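Local coordinates for leucine aminopeptidase 2 (PDB 2XQ0), which preferentially cleaves N-terminal residues from di- and tripeptides with one catalytic zinc ion, and has low epoxide hydrolase activity in vitro, at residues A[441-444]-A[445-449]. Residues are numbered along the deposited sequence; the frame is centred on the assembly and turned at random.
Sequences EKKE and ILDSV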
loop_
_atom_site.group_PDB
_atom_site.type_symbol
_atom_site.label_atom_id
_atom_site.label_comp_id
_atom_site.label_asym_id
_atom_site.label_seq_id
_atom_site.Cartn_x
_atom_site.Cartn_y
_atom_site.Cartn_z
ATOM N N GLU A 441 -31.190 2.361 -17.892
ATOM C CA GLU A 441 -31.345 3.203 -19.071
ATOM C C GLU A 441 -30.068 3.269 -19.896
ATOM O O GLU A 441 -30.090 3.695 -21.045
ATOM C CB GLU A 441 -31.806 4.611 -18.682
ATOM C CG GLU A 441 -33.246 4.663 -18.171
ATOM C CD GLU A 441 -33.849 6.063 -18.209
ATOM O OE1 GLU A 441 -33.522 6.840 -19.135
ATOM O OE2 GLU A 441 -34.663 6.382 -17.317
ATOM N N LYS A 442 -28.954 2.837 -19.315
ATOM C CA LYS A 442 -27.663 2.961 -19.990
ATOM C C LYS A 442 -27.071 1.613 -20.397
ATOM O O LYS A 442 -25.858 1.472 -20.547
ATOM C CB LYS A 442 -26.671 3.757 -19.125
ATOM C CG LYS A 442 -27.087 5.202 -18.880
ATOM C CD LYS A 442 -25.939 6.027 -18.304
ATOM C CE LYS A 442 -26.175 7.525 -18.485
ATOM N NZ LYS A 442 -27.149 8.060 -17.495
ATOM N N LYS A 443 -27.940 0.628 -20.593
ATOM C CA LYS A 443 -27.497 -0.727 -20.904
ATOM C C LYS A 443 -26.645 -0.807 -22.176
ATOM O O LYS A 443 -25.706 -1.596 -22.255
ATOM C CB LYS A 443 -28.701 -1.665 -20.996
ATOM C CG LYS A 443 -28.412 -3.000 -21.650
ATOM C CD LYS A 443 -28.132 -4.076 -20.623
ATOM C CE LYS A 443 -28.755 -5.399 -21.063
ATOM N NZ LYS A 443 -28.317 -5.781 -22.431
ATOM N N GLU A 444 -26.970 0.008 -23.169
ATOM C CA GLU A 444 -26.240 -0.041 -24.427
ATOM C C GLU A 444 -24.829 0.517 -24.275
ATOM O O GLU A 444 -23.888 -0.013 -24.858
ATOM C CB GLU A 444 -27.009 0.688 -25.536
ATOM C CG GLU A 444 -28.228 -0.078 -26.042
ATOM C CD GLU A 444 -28.958 0.649 -27.165
ATOM O OE1 GLU A 444 -28.517 1.758 -27.536
ATOM O OE2 GLU A 444 -29.970 0.115 -27.676
ATOM N N ILE A 445 -24.689 1.585 -23.493
ATOM C CA ILE A 445 -23.372 2.143 -23.183
ATOM C C ILE A 445 -22.483 1.139 -22.453
ATOM O O ILE A 445 -21.288 1.060 -22.725
ATOM C CB ILE A 445 -23.481 3.426 -22.355
ATOM C CG1 ILE A 445 -24.055 4.564 -23.215
ATOM C CG2 ILE A 445 -22.122 3.807 -21.759
ATOM C CD1 ILE A 445 -23.839 5.963 -22.632
ATOM N N LEU A 446 -23.062 0.361 -21.542
ATOM C CA LEU A 446 -22.272 -0.598 -20.766
ATOM C C LEU A 446 -21.917 -1.821 -21.597
ATOM O O LEU A 446 -20.866 -2.431 -21.401
ATOM C CB LEU A 446 -23.000 -1.028 -19.485
ATOM C CG LEU A 446 -23.179 -0.005 -18.366
ATOM C CD1 LEU A 446 -24.098 -0.561 -17.289
ATOM C CD2 LEU A 446 -21.828 0.392 -17.766
ATOM N N ASP A 447 -22.806 -2.183 -22.516
ATOM C CA ASP A 447 -22.558 -3.307 -23.421
ATOM C C ASP A 447 -21.507 -2.972 -24.486
ATOM O O ASP A 447 -20.943 -3.865 -25.114
ATOM C CB ASP A 447 -23.862 -3.787 -24.080
ATOM C CG ASP A 447 -24.741 -4.602 -23.130
ATOM O OD1 ASP A 447 -24.205 -5.225 -22.182
ATOM O OD2 ASP A 447 -25.973 -4.626 -23.338
ATOM N N SER A 448 -21.230 -1.686 -24.676
ATOM C CA SER A 448 -20.182 -1.270 -25.602
ATOM C C SER A 448 -18.786 -1.352 -24.979
ATOM O O SER A 448 -17.786 -1.329 -25.695
ATOM C CB SER A 448 -20.439 0.143 -26.127
ATOM O OG SER A 448 -19.860 1.122 -25.278
ATOM N N VAL A 449 -18.718 -1.433 -23.649
ATOM C CA VAL A 449 -17.440 -1.589 -22.957
ATOM C C VAL A 449 -16.836 -2.946 -23.307
ATOM O O VAL A 449 -17.485 -3.974 -23.136
ATOM C CB VAL A 449 -17.609 -1.515 -21.415
ATOM C CG1 VAL A 449 -16.304 -1.891 -20.709
ATOM C CG2 VAL A 449 -18.069 -0.132 -20.986
HETATM O O HOH W 1 -25.655 -7.525 -21.526
#
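An i to i+4 salt bridge between Lys-443 and Asp-447 lies along the short helix 443-447 of the peptidase M1 domain. This is a surface helix, far from the zinc site. Lys-443 NZ donates to Asp-447 OD2 at 2.8 Å, on the syn lone pair. The lysine chain bends at every torsion beyond CB. This wraps it round Asp-447 OD2, with Lys-443 CG 3.4 Å from that oxygen. A water links the two groups: it donates to Asp-447 OD1 at 2.8 Å and weakly accepts from Lys-443 NZ. Asp-447 OD1 also hydrogen-bonds to Tyr-436 OH of helix 428-438. Both carboxylate oxygens are thus held, which probably limits rotation of the carboxylate.

Lys-442 is the N-cap residue. Its O accepts from Leu-446 N at 3.2 Å, and Asp-447 N bonds to Lys-443 O at 3.0 Å. Leu-446 is buried against Leu-404, Leu-435 and Tyr-436. Ile-445 packs on Ile-403 of helix 388-403, while Lys-442 NZ pairs with Glu-409. Ser-448 N bonds weakly to Glu-444 O at 3.1 Å. With chi1 at 89°, the serine hydroxyl turns back along the chain, and Ser-448 OG donates to Ile-445 O at 2.9 Å.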